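Local coordinates for protein prolyl endopeptidase (Myxococcus xanthus, PDB 2BKL) that probably hydrolyses oligopeptides on the carboxyl side of proline, and far less readily of alanine, as a serine endopeptidase of the S9A family, at residues Y201-R205 with F229-D233; R247-E251 with H494-R498; P293-V297 with D317-L323; L332-Y336 with S366-G370. All blocks are in the same frame, centred on the assembly; numbering follows the deposited sequence.

Contact 1. Residues Y201-R205 with F229-D233; sequences YTTIR and FLQSD
Strands 203-205 and 229-233 run nearly parallel, 23° apart with their axes 7.2 Å apart at the closest, and the segments place Thr202, just ahead of its strand, level with Leu230 and Ile204 level with Ser232, with no direct hydrogen bond between them. The contact is side chain on side chain. Leu230 is the wedge: with CG anti to the backbone N (chi1 -170°), its CD2 methyl reaches over to Thr202 O at 3.4 Å and lies against Ile204 CG1 at 3.8 Å. Thr202 and Leu230 point past each other, head to tail, the Thr202 CG2 methyl resting near Leu230 O. Farther along, Ile204 straddles the CB of Ser232, its CD1 and its CG2 each 3.9 Å from that atom. Cutting Ile204 back to an alanine is likely to open a gap beside Leu230 CD2 and take away the two methyls that flank Ser232 CB. The polar link here is a water, 2.8 Å from Thr202 OG1 and accepting from Leu230 N at 3.1 Å. Ser232 OG turns to Glu185 for its hydrogen bond. The two segments belong to neighbouring antiparallel sheets of the beta-propeller, so this is packing between blades: Ile204 also rests on Val219 and His220 of strand 217-220, while Leu230 lies on Val243 and Ile245 of strand 241-247.

Contact 2. Residues R247-E251 with H494-R498; sequences RGWSE and HDAGR. With ZAH (N-[(benzyloxy)carbonyl]-L-alanyl-L-proline), chain C.
Ser250 meets Arg498 and His494 in the tight part of this contact. The OG of Ser250 sits 2.9 Å above the guanidinium plane of Arg498, over its centre, and 3.0 Å from Arg498 CZ; coming in over the face, it is badly placed for any N-H, and no hydrogen bond results. The flat group is held by its edge instead, where Arg498 NE gives a fairly straight bond (2.7 Å, 163°) to Asp495 OD1 in a salt bridge. Arg498 CD lies over one face of the His494 ring, and His494 CE1 in turn approaches Ser250 OG at 3.3 Å and Trp249 O at 3.5 Å. The looser side is bridged by solvent. One water donates to Asp495 OD1, lies 3.0 Å from His494 ND1, and reaches Ser250 OG through a weak bond, so the three side chains are joined without a direct bond between the two segments. The other end of the imidazole, NE2, is tied to Glu577. Past Ser250 the indole of Trp249 turns away from His494 toward the bound benzyloxycarbonyl-alanyl-proline, with Trp249 CZ2 3.5 Å from its N14. A propeller loop thus meets a helix end of the alpha/beta-hydrolase domain at the ligand pocket, which lies between the two domains as in other prolyl oligopeptidases.

Contact 3. Residues P293-V297 with D317-L323; sequences PRQRV and DSSASLL
Arg294 lays its side chain along the turn 317-320 and reaches a row of backbone carbonyls. Its NH2 donates to Asp317 O (3.1 Å, 161°) in the carbonyl plane and in the guanidinium plane, while NE adds a weak second bond to the same oxygen. A bend at chi3 (-56°) brings the guanidinium back over the turn, with Ser318 O and Ser319 CA over one face and Arg294 CD 3.3 Å from Ser319 O. The main chain joins in, Leu322 N giving a 2.8 Å bond to Arg294 O. Next along, Gln295 NE2 donates to Leu322 O at 2.9 Å, almost straight and within its own amide plane, and also donates a hydrogen bond to a water, which in turn donates to Leu323 O. Beside these bonds Val297 CG2 packs on Leu322 CD2 at 3.8 Å, with the two side chains roughly perpendicular. Behind these contacts the Asp317 carboxylate braces the turn: OD1 accepts from Ser319 N and Ala320 N, which arrive from opposite faces of its plane, the first bond making an Asx turn, while OD2 is in a salt bridge with Arg345. Trading Arg294 for an alanine would probably leave Asp317 O without its guanidinium donors and uncover the carbonyls of the turn. Here the loop leading into strand 296-300 meets the turn and strand start of the next propeller sheet. Main-chain carbonyls accept every direct hydrogen bond across the contact, so its polar fit depends on the backbone path in the turn, which the Asp317 carboxylate probably helps to set.

Contact 4. Residues L332-Y336 with S366-G370; sequences LSLEY and SNLMG
Strand residues Ser333 and Glu335 face a loop with no regular structure, CA to CA 6.2 Å for Ser333 and Leu368 and 5.3 Å for Glu335 and Asn367. Asn367 makes both direct hydrogen bonds across the contact, and both go to Ser333. Ser333 OG donates to Asn367 OD1 at 2.7 Å, and Asn367 ND2 returns a bond to Ser333 O (3.0 Å, 165°) that is well directed from the amide but arrives from above the carbonyl plane. A chi1 of -155° swings the Asn367 amide away from its backbone N and toward the strand, and bonds at both its ends should fix its rotation. Leu368 CB closes over Ser333 OG at 3.4 Å. On the other flank Glu335 CB rests against Asn367 CG, and a water linking Glu335 OE1 with Asn367 N completes the seam; the same OE1 is hydrogen-bonded to Ser324 OG. The loop joins strands 364-365 and 376-383, both in the next propeller sheet, and Leu368 packs on Ala377 and Tyr379 there while also touching Val346 of strand 341-348. Leu368 O also accepts a hydrogen bond from Ser326 OG of strand 321-328.

From the N terminus, contact 1 comes first, closing a short loop between neighbouring propeller sheets. Contact 2 opens next, with Trp249 CH2 3.7 Å from Phe229 CE1 of contact 1, but closes only after the chain has run through the rest of the propeller and entered the hydrolase domain. Contacts 3 and 4 both fall within that long excursion, one after the other, and each ties one sheet to the following one. They adjoin, because strands 321-328 and 331-338 pair in the same sheet, where Leu323 N probably hydrogen-bonds to Glu335 O. Contacts 1, 3 and 4 therefore join successive propeller sheets, whereas contact 2 joins the two domains.

Contact 1. Residues Y201-R205 with F229-D233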
loop_
_atom_site.group_PDB
_atom_site.type_symbol
_atom_site.label_atom_id
_atom_site.label_comp_id
_atom_site.label_asym_id
_atom_site.label_seq_id
_atom_site.Cartn_x
_atom_site.Cartn_y
_atom_site.Cartn_z
ATOM N N TYR A 201 0.112 -9.552 -19.664
ATOM C CA TYR A 201 1.265 -10.059 -20.414
ATOM C C TYR A 201 2.458 -10.477 -19.569
ATOM O O TYR A 201 3.475 -10.934 -20.109
ATOM C CB TYR A 201 1.692 -9.030 -21.470
ATOM C CG TYR A 201 0.748 -9.009 -22.651
ATOM C CD1 TYR A 201 -0.423 -8.257 -22.630
ATOM C CD2 TYR A 201 0.989 -9.796 -23.773
ATOM C CE1 TYR A 201 -1.278 -8.266 -23.699
ATOM C CE2 TYR A 201 0.122 -9.788 -24.830
ATOM C CZ TYR A 201 -1.002 -9.028 -24.792
ATOM O OH TYR A 201 -1.887 -9.011 -25.856
ATOM N N THR A 202 2.317 -10.387 -18.258
ATOM C CA THR A 202 3.362 -10.823 -17.337
ATOM C C THR A 202 3.727 -12.246 -17.623
ATOM O O THR A 202 2.835 -13.108 -17.707
ATOM C CB THR A 202 2.888 -10.715 -15.881
ATOM O OG1 THR A 202 2.400 -9.384 -15.625
ATOM C CG2 THR A 202 4.041 -10.890 -14.918
ATOM N N THR A 203 5.027 -12.495 -17.630
ATOM C CA THR A 203 5.577 -13.800 -17.848
ATOM C C THR A 203 6.589 -14.111 -16.759
ATOM O O THR A 203 7.239 -13.214 -16.244
ATOM C CB THR A 203 6.249 -13.789 -19.232
ATOM O OG1 THR A 203 5.254 -13.392 -20.209
ATOM C CG2 THR A 203 6.656 -15.135 -19.650
ATOM N N ILE A 204 6.749 -15.372 -16.406
ATOM C CA ILE A 204 7.858 -15.743 -15.539
ATOM C C ILE A 204 9.036 -16.172 -16.389
ATOM O O ILE A 204 8.858 -17.006 -17.266
ATOM C CB ILE A 204 7.487 -16.865 -14.566
ATOM C CG1 ILE A 204 6.188 -16.567 -13.817
ATOM C CG2 ILE A 204 8.657 -17.148 -13.604
ATOM C CD1 ILE A 204 6.137 -15.296 -13.029
ATOM N N ARG A 205 10.198 -15.554 -16.152
ATOM C CA ARG A 205 11.441 -15.877 -16.849
ATOM C C ARG A 205 12.550 -16.228 -15.857
ATOM O O ARG A 205 12.420 -15.983 -14.671
ATOM C CB ARG A 205 11.873 -14.728 -17.751
ATOM C CG ARG A 205 10.809 -14.404 -18.825
ATOM C CD ARG A 205 11.394 -13.816 -20.096
ATOM N NE ARG A 205 12.210 -12.639 -19.833
ATOM C CZ ARG A 205 12.839 -11.943 -20.791
ATOM N NH1 ARG A 205 12.694 -12.301 -22.070
ATOM N NH2 ARG A 205 13.600 -10.901 -20.481
ATOM N N PHE A 229 -2.838 -11.068 -11.730
ATOM C CA PHE A 229 -1.393 -10.967 -11.597
ATOM C C PHE A 229 -0.773 -12.358 -11.718
ATOM O O PHE A 229 -1.347 -13.347 -11.285
ATOM C CB PHE A 229 -0.964 -10.373 -10.260
ATOM C CG PHE A 229 -1.480 -8.980 -9.999
ATOM C CD1 PHE A 229 -2.726 -8.772 -9.400
ATOM C CD2 PHE A 229 -0.717 -7.879 -10.342
ATOM C CE1 PHE A 229 -3.186 -7.466 -9.158
ATOM C CE2 PHE A 229 -1.181 -6.579 -10.105
ATOM C CZ PHE A 229 -2.395 -6.379 -9.506
ATOM N N LEU A 230 0.438 -12.431 -12.236
ATOM C CA LEU A 230 1.180 -13.683 -12.253
ATOM C C LEU A 230 2.413 -13.492 -11.384
ATOM O O LEU A 230 3.172 -12.557 -11.588
ATOM C CB LEU A 230 1.589 -14.012 -13.686
ATOM C CG LEU A 230 2.176 -15.397 -13.928
ATOM C CD1 LEU A 230 1.102 -16.477 -13.842
ATOM C CD2 LEU A 230 2.855 -15.433 -15.290
ATOM N N GLN A 231 2.617 -14.371 -10.411
ATOM C CA GLN A 231 3.748 -14.237 -9.504
ATOM C C GLN A 231 4.403 -15.575 -9.265
ATOM O O GLN A 231 3.740 -16.609 -9.250
ATOM C CB GLN A 231 3.253 -13.675 -8.169
ATOM C CG GLN A 231 4.324 -13.034 -7.303
ATOM C CD GLN A 231 3.749 -12.456 -6.024
ATOM O OE1 GLN A 231 2.628 -11.908 -6.020
ATOM N NE2 GLN A 231 4.499 -12.588 -4.922
ATOM N N SER A 232 5.722 -15.573 -9.114
ATOM C CA SER A 232 6.459 -16.814 -8.834
ATOM C C SER A 232 7.100 -16.773 -7.448
ATOM O O SER A 232 7.273 -15.711 -6.852
ATOM C CB SER A 232 7.503 -17.103 -9.907
ATOM O OG SER A 232 8.579 -16.188 -9.866
ATOM N N ASP A 233 7.448 -17.960 -6.951
ATOM C CA ASP A 233 8.271 -18.072 -5.747
ATOM C C ASP A 233 9.081 -19.355 -5.829
ATOM O O ASP A 233 8.754 -20.241 -6.609
ATOM C CB ASP A 233 7.394 -18.077 -4.497
ATOM C CG ASP A 233 8.130 -17.612 -3.230
ATOM O OD1 ASP A 233 9.327 -17.226 -3.319
ATOM O OD2 ASP A 233 7.582 -17.617 -2.090
HETATM O O HOH W 1 1.353 -9.627 -13.036
#

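Contact 2. Residues R247-E251 with H494-R498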
loop_
_atom_site.group_PDB
_atom_site.type_symbol
_atom_site.label_atom_id
_atom_site.label_comp_id
_atom_site.label_asym_id
_atom_site.label_seq_id
_atom_site.Cartn_x
_atom_site.Cartn_y
_atom_site.Cartn_z
ATOM N N ARG A 247 -6.252 -13.682 -8.768
ATOM C CA ARG A 247 -7.452 -13.018 -9.247
ATOM C C ARG A 247 -7.865 -11.979 -8.211
ATOM O O ARG A 247 -8.653 -12.242 -7.295
ATOM C CB ARG A 247 -8.552 -14.025 -9.532
ATOM C CG ARG A 247 -8.265 -14.797 -10.809
ATOM C CD ARG A 247 -9.405 -15.707 -11.234
ATOM N NE ARG A 247 -9.495 -16.764 -10.260
ATOM C CZ ARG A 247 -8.683 -17.806 -10.251
ATOM N NH1 ARG A 247 -7.751 -17.918 -11.195
ATOM N NH2 ARG A 247 -8.795 -18.720 -9.286
ATOM N N GLY A 248 -7.288 -10.797 -8.337
ATOM C CA GLY A 248 -7.464 -9.727 -7.383
ATOM C C GLY A 248 -6.936 -10.160 -6.031
ATOM O O GLY A 248 -5.854 -10.762 -5.922
ATOM N N TRP A 249 -7.694 -9.804 -5.000
ATOM C CA TRP A 249 -7.326 -9.997 -3.614
ATOM C C TRP A 249 -8.238 -11.024 -2.943
ATOM O O TRP A 249 -8.267 -11.125 -1.721
ATOM C CB TRP A 249 -7.381 -8.621 -2.909
ATOM C CG TRP A 249 -6.217 -7.745 -3.273
ATOM C CD1 TRP A 249 -5.101 -7.523 -2.519
ATOM C CD2 TRP A 249 -5.974 -7.062 -4.533
ATOM N NE1 TRP A 249 -4.212 -6.727 -3.188
ATOM C CE2 TRP A 249 -4.723 -6.429 -4.423
ATOM C CE3 TRP A 249 -6.715 -6.863 -5.703
ATOM C CZ2 TRP A 249 -4.182 -5.649 -5.435
ATOM C CZ3 TRP A 249 -6.139 -6.094 -6.736
ATOM C CH2 TRP A 249 -4.905 -5.498 -6.579
ATOM N N SER A 250 -8.992 -11.812 -3.710
ATOM C CA SER A 250 -9.967 -12.742 -3.106
ATOM C C SER A 250 -9.782 -14.188 -3.435
ATOM O O SER A 250 -10.296 -15.045 -2.712
ATOM C CB SER A 250 -11.383 -12.370 -3.527
ATOM O OG SER A 250 -11.571 -10.988 -3.293
ATOM N N GLU A 251 -9.088 -14.486 -4.523
ATOM C CA GLU A 251 -8.878 -15.881 -4.886
ATOM C C GLU A 251 -7.646 -16.027 -5.734
ATOM O O GLU A 251 -7.200 -15.066 -6.353
ATOM C CB GLU A 251 -10.133 -16.502 -5.533
ATOM C CG GLU A 251 -10.441 -16.053 -6.929
ATOM C CD GLU A 251 -11.619 -16.801 -7.573
ATOM O OE1 GLU A 251 -12.636 -17.126 -6.918
ATOM O OE2 GLU A 251 -11.533 -17.041 -8.786
ATOM N N HIS A 494 -13.536 -8.170 4.326
ATOM C CA HIS A 494 -13.135 -7.758 3.006
ATOM C C HIS A 494 -14.346 -7.861 2.056
ATOM O O HIS A 494 -14.683 -6.914 1.344
ATOM C CB HIS A 494 -11.953 -8.638 2.516
ATOM C CG HIS A 494 -11.511 -8.356 1.125
ATOM N ND1 HIS A 494 -11.028 -9.347 0.301
ATOM C CD2 HIS A 494 -11.500 -7.215 0.396
ATOM C CE1 HIS A 494 -10.733 -8.824 -0.880
ATOM N NE2 HIS A 494 -11.006 -7.527 -0.850
ATOM N N ASP A 495 -14.972 -9.026 2.053
ATOM C CA ASP A 495 -16.081 -9.282 1.124
ATOM C C ASP A 495 -17.270 -8.367 1.340
ATOM O O ASP A 495 -17.960 -8.008 0.376
ATOM C CB ASP A 495 -16.533 -10.742 1.175
ATOM C CG ASP A 495 -15.581 -11.686 0.471
ATOM O OD1 ASP A 495 -14.637 -11.233 -0.234
ATOM O OD2 ASP A 495 -15.723 -12.927 0.628
ATOM N N ALA A 496 -17.513 -7.957 2.583
ATOM C CA ALA A 496 -18.618 -7.051 2.861
ATOM C C ALA A 496 -18.323 -5.600 2.478
ATOM O O ALA A 496 -19.153 -4.717 2.740
ATOM C CB ALA A 496 -19.022 -7.137 4.315
ATOM N N GLY A 497 -17.180 -5.326 1.856
ATOM C CA GLY A 497 -16.855 -3.990 1.407
ATOM C C GLY A 497 -16.281 -3.959 0.016
ATOM O O GLY A 497 -15.450 -3.125 -0.272
ATOM N N ARG A 498 -16.690 -4.891 -0.827
ATOM C CA ARG A 498 -16.239 -4.887 -2.221
ATOM C C ARG A 498 -17.382 -5.269 -3.168
ATOM O O ARG A 498 -18.473 -5.696 -2.747
ATOM C CB ARG A 498 -15.041 -5.819 -2.378
ATOM C CG ARG A 498 -15.360 -7.260 -2.292
ATOM C CD ARG A 498 -14.102 -8.109 -2.165
ATOM N NE ARG A 498 -14.408 -9.516 -2.345
ATOM C CZ ARG A 498 -14.401 -10.164 -3.505
ATOM N NH1 ARG A 498 -14.063 -9.566 -4.626
ATOM N NH2 ARG A 498 -14.734 -11.436 -3.524
HETATM C C1 ZAH C . -4.628 2.485 -4.589
HETATM O O2 ZAH C . -5.599 2.109 -3.639
HETATM C C3 ZAH C . -4.659 1.609 -5.864
HETATM C C4 ZAH C . -5.986 1.744 -6.616
HETATM C C5 ZAH C . -6.895 0.639 -6.093
HETATM C C6 ZAH C . -6.000 -0.447 -5.558
HETATM N N7 ZAH C . -4.672 0.153 -5.600
HETATM C C8 ZAH C . -3.566 -0.531 -5.317
HETATM O O9 ZAH C . -2.406 0.087 -5.455
HETATM C C10 ZAH C . -3.581 -2.065 -5.133
HETATM C C11 ZAH C . -3.941 -2.252 -3.659
HETATM N N14 ZAH C . -2.287 -2.652 -5.372
HETATM C C15 ZAH C . -1.814 -2.793 -6.588
HETATM O O16 ZAH C . -2.530 -2.491 -7.641
HETATM O O17 ZAH C . -0.494 -3.329 -6.742
HETATM C C18 ZAH C . 0.006 -3.298 -8.103
HETATM C C19 ZAH C . 1.506 -3.602 -8.170
HETATM C C20 ZAH C . 1.963 -4.876 -7.808
HETATM C C21 ZAH C . 3.327 -5.163 -7.853
HETATM C C22 ZAH C . 4.228 -4.184 -8.283
HETATM C C23 ZAH C . 3.775 -2.919 -8.669
HETATM C C24 ZAH C . 2.412 -2.629 -8.609
HETATM O O HOH W 2 -11.925 -12.149 -0.331
#

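Contact 3. Residues P293-V297 with D317-L323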
loop_
_atom_site.group_PDB
_atom_site.type_symbol
_atom_site.label_atom_id
_atom_site.label_comp_id
_atom_site.label_asym_id
_atom_site.label_seq_id
_atom_site.Cartn_x
_atom_site.Cartn_y
_atom_site.Cartn_z
ATOM N N PRO A 293 -12.767 -18.364 7.068
ATOM C CA PRO A 293 -12.704 -16.925 6.795
ATOM C C PRO A 293 -11.561 -16.172 7.483
ATOM O O PRO A 293 -11.018 -15.277 6.866
ATOM C CB PRO A 293 -14.059 -16.419 7.281
ATOM C CG PRO A 293 -14.970 -17.595 7.074
ATOM C CD PRO A 293 -14.125 -18.804 7.425
ATOM N N ARG A 294 -11.179 -16.561 8.707
ATOM C CA ARG A 294 -10.018 -15.981 9.388
ATOM C C ARG A 294 -8.688 -16.742 9.200
ATOM O O ARG A 294 -7.689 -16.420 9.849
ATOM C CB ARG A 294 -10.319 -15.816 10.870
ATOM C CG ARG A 294 -11.380 -14.745 11.174
ATOM C CD ARG A 294 -11.668 -14.609 12.664
ATOM N NE ARG A 294 -12.073 -15.894 13.237
ATOM C CZ ARG A 294 -13.305 -16.331 13.332
ATOM N NH1 ARG A 294 -14.340 -15.587 12.928
ATOM N NH2 ARG A 294 -13.524 -17.528 13.844
ATOM N N GLN A 295 -8.695 -17.707 8.277
ATOM C CA GLN A 295 -7.536 -18.459 7.780
ATOM C C GLN A 295 -7.030 -19.533 8.718
ATOM O O GLN A 295 -7.243 -19.516 9.936
ATOM C CB GLN A 295 -6.389 -17.536 7.316
ATOM C CG GLN A 295 -6.815 -16.658 6.149
ATOM C CD GLN A 295 -5.706 -16.269 5.192
ATOM O OE1 GLN A 295 -5.705 -16.707 4.036
ATOM N NE2 GLN A 295 -4.774 -15.436 5.640
ATOM N N ARG A 296 -6.368 -20.489 8.096
ATOM C CA ARG A 296 -5.815 -21.656 8.767
ATOM C C ARG A 296 -4.626 -22.158 7.967
ATOM O O ARG A 296 -4.368 -21.664 6.859
ATOM C CB ARG A 296 -6.893 -22.744 8.907
ATOM C CG ARG A 296 -7.518 -23.221 7.612
ATOM C CD ARG A 296 -8.544 -24.310 7.880
ATOM N NE ARG A 296 -9.391 -24.633 6.755
ATOM C CZ ARG A 296 -10.184 -25.702 6.724
ATOM N NH1 ARG A 296 -10.247 -26.535 7.762
ATOM N NH2 ARG A 296 -10.928 -25.931 5.666
ATOM N N VAL A 297 -3.885 -23.094 8.536
ATOM C CA VAL A 297 -2.697 -23.665 7.900
ATOM C C VAL A 297 -2.782 -25.174 7.741
ATOM O O VAL A 297 -3.067 -25.880 8.692
ATOM C CB VAL A 297 -1.380 -23.319 8.639
ATOM C CG1 VAL A 297 -0.176 -23.767 7.818
ATOM C CG2 VAL A 297 -1.301 -21.809 8.928
ATOM N N ASP A 317 -8.529 -19.784 14.172
ATOM C CA ASP A 317 -8.666 -19.286 15.535
ATOM C C ASP A 317 -10.116 -18.951 15.852
ATOM O O ASP A 317 -10.896 -18.634 14.966
ATOM C CB ASP A 317 -7.761 -18.068 15.741
ATOM C CG ASP A 317 -7.593 -17.719 17.206
ATOM O OD1 ASP A 317 -8.372 -16.883 17.709
ATOM O OD2 ASP A 317 -6.691 -18.219 17.901
ATOM N N SER A 318 -10.475 -19.034 17.130
ATOM C CA SER A 318 -11.854 -18.773 17.537
ATOM C C SER A 318 -12.276 -17.329 17.289
ATOM O O SER A 318 -13.458 -17.066 17.109
ATOM C CB SER A 318 -12.084 -19.172 19.009
ATOM O OG SER A 318 -11.238 -18.454 19.891
ATOM N N SER A 319 -11.324 -16.385 17.281
ATOM C CA SER A 319 -11.643 -14.994 17.043
ATOM C C SER A 319 -10.633 -14.204 16.209
ATOM O O SER A 319 -11.040 -13.251 15.570
ATOM C CB SER A 319 -11.859 -14.264 18.370
ATOM O OG SER A 319 -10.667 -14.228 19.118
ATOM N N ALA A 320 -9.337 -14.560 16.237
ATOM C CA ALA A 320 -8.294 -13.762 15.620
ATOM C C ALA A 320 -8.107 -14.048 14.127
ATOM O O ALA A 320 -8.310 -15.186 13.690
ATOM C CB ALA A 320 -6.963 -13.994 16.337
ATOM N N SER A 321 -7.742 -13.035 13.361
ATOM C CA SER A 321 -7.509 -13.187 11.931
ATOM C C SER A 321 -6.052 -13.540 11.697
ATOM O O SER A 321 -5.164 -12.805 12.102
ATOM C CB SER A 321 -7.827 -11.902 11.182
ATOM O OG SER A 321 -9.173 -11.508 11.416
ATOM N N LEU A 322 -5.786 -14.645 11.009
ATOM C CA LEU A 322 -4.431 -15.046 10.690
ATOM C C LEU A 322 -4.022 -14.364 9.402
ATOM O O LEU A 322 -4.677 -14.541 8.389
ATOM C CB LEU A 322 -4.333 -16.568 10.574
ATOM C CG LEU A 322 -2.947 -17.109 10.191
ATOM C CD1 LEU A 322 -1.869 -16.655 11.171
ATOM C CD2 LEU A 322 -2.941 -18.596 10.074
ATOM N N LEU A 323 -2.985 -13.517 9.457
ATOM C CA LEU A 323 -2.563 -12.705 8.299
ATOM C C LEU A 323 -1.416 -13.294 7.523
ATOM O O LEU A 323 -1.365 -13.144 6.306
ATOM C CB LEU A 323 -2.145 -11.298 8.742
ATOM C CG LEU A 323 -3.123 -10.436 9.492
ATOM C CD1 LEU A 323 -2.457 -9.046 9.655
ATOM C CD2 LEU A 323 -4.448 -10.390 8.783
HETATM O O HOH W 3 -7.384 -17.783 12.353
HETATM O O HOH W 4 -3.081 -13.511 4.333
#

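Contact 4. Residues L332-Y336 with S366-G370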
loop_
_atom_site.group_PDB
_atom_site.type_symbol
_atom_site.label_atom_id
_atom_site.label_comp_id
_atom_site.label_asym_id
_atom_site.label_seq_id
_atom_site.Cartn_x
_atom_site.Cartn_y
_atom_site.Cartn_z
ATOM N N LEU A 332 7.202 -22.287 12.767
ATOM C CA LEU A 332 6.231 -21.381 12.149
ATOM C C LEU A 332 6.048 -20.140 13.000
ATOM O O LEU A 332 5.893 -20.240 14.200
ATOM C CB LEU A 332 4.887 -22.089 12.001
ATOM C CG LEU A 332 4.885 -23.363 11.145
ATOM C CD1 LEU A 332 3.501 -23.955 11.169
ATOM C CD2 LEU A 332 5.334 -23.123 9.730
ATOM N N SER A 333 6.057 -18.968 12.379
ATOM C CA SER A 333 5.704 -17.706 13.032
ATOM C C SER A 333 4.400 -17.215 12.425
ATOM O O SER A 333 4.311 -17.044 11.239
ATOM C CB SER A 333 6.808 -16.663 12.894
ATOM O OG SER A 333 6.490 -15.515 13.667
ATOM N N LEU A 334 3.411 -17.026 13.283
ATOM C CA LEU A 334 2.025 -16.777 12.881
ATOM C C LEU A 334 1.646 -15.371 13.349
ATOM O O LEU A 334 1.639 -15.065 14.552
ATOM C CB LEU A 334 1.093 -17.801 13.514
ATOM C CG LEU A 334 1.452 -19.292 13.366
ATOM C CD1 LEU A 334 0.570 -20.172 14.212
ATOM C CD2 LEU A 334 1.313 -19.659 11.963
ATOM N N GLU A 335 1.279 -14.529 12.401
ATOM C CA GLU A 335 0.880 -13.154 12.683
ATOM C C GLU A 335 -0.640 -13.083 12.649
ATOM O O GLU A 335 -1.256 -13.259 11.602
ATOM C CB GLU A 335 1.454 -12.193 11.650
ATOM C CG GLU A 335 1.141 -10.725 11.919
ATOM C CD GLU A 335 1.415 -9.825 10.728
ATOM O OE1 GLU A 335 1.829 -10.278 9.644
ATOM O OE2 GLU A 335 1.136 -8.626 10.879
ATOM N N TYR A 336 -1.219 -12.814 13.807
ATOM C CA TYR A 336 -2.672 -12.675 14.025
ATOM C C TYR A 336 -3.032 -11.199 14.244
ATOM O O TYR A 336 -2.205 -10.401 14.658
ATOM C CB TYR A 336 -3.136 -13.475 15.217
ATOM C CG TYR A 336 -3.169 -14.968 14.982
ATOM C CD1 TYR A 336 -4.271 -15.582 14.398
ATOM C CD2 TYR A 336 -2.093 -15.764 15.318
ATOM C CE1 TYR A 336 -4.304 -16.959 14.200
ATOM C CE2 TYR A 336 -2.100 -17.088 15.103
ATOM C CZ TYR A 336 -3.215 -17.707 14.553
ATOM O OH TYR A 336 -3.235 -19.073 14.323
ATOM N N SER A 366 5.178 -6.484 13.319
ATOM C CA SER A 366 5.313 -7.331 12.156
ATOM C C SER A 366 5.437 -8.793 12.579
ATOM O O SER A 366 5.723 -9.100 13.739
ATOM C CB SER A 366 6.546 -6.944 11.337
ATOM O OG SER A 366 7.742 -7.371 12.005
ATOM N N ASN A 367 5.282 -9.689 11.617
ATOM C CA ASN A 367 5.643 -11.072 11.837
ATOM C C ASN A 367 7.151 -11.153 12.002
ATOM O O ASN A 367 7.888 -10.232 11.636
ATOM C CB ASN A 367 5.141 -11.956 10.695
ATOM C CG ASN A 367 4.946 -13.406 11.109
ATOM O OD1 ASN A 367 5.115 -13.747 12.247
ATOM N ND2 ASN A 367 4.516 -14.238 10.179
ATOM N N LEU A 368 7.622 -12.250 12.550
ATOM C CA LEU A 368 9.044 -12.495 12.603
ATOM C C LEU A 368 9.612 -12.648 11.206
ATOM O O LEU A 368 8.985 -13.235 10.316
ATOM C CB LEU A 368 9.345 -13.727 13.422
ATOM C CG LEU A 368 9.042 -13.671 14.908
ATOM C CD1 LEU A 368 9.400 -15.004 15.560
ATOM C CD2 LEU A 368 9.779 -12.528 15.568
ATOM N N MET A 369 10.789 -12.048 11.026
ATOM C CA MET A 369 11.500 -12.003 9.770
ATOM C C MET A 369 12.874 -12.627 9.955
ATOM O O MET A 369 13.622 -12.249 10.850
ATOM C CB MET A 369 11.668 -10.562 9.310
ATOM C CG MET A 369 10.348 -9.900 8.964
ATOM S SD MET A 369 10.637 -8.185 8.624
ATOM C CE MET A 369 10.508 -7.567 10.186
ATOM N N GLY A 370 13.222 -13.532 9.064
ATOM C CA GLY A 370 14.490 -14.208 9.109
ATOM C C GLY A 370 14.550 -15.261 8.043
ATOM O O GLY A 370 14.098 -15.050 6.920
HETATM O O HOH W 5 4.453 -8.813 8.936
#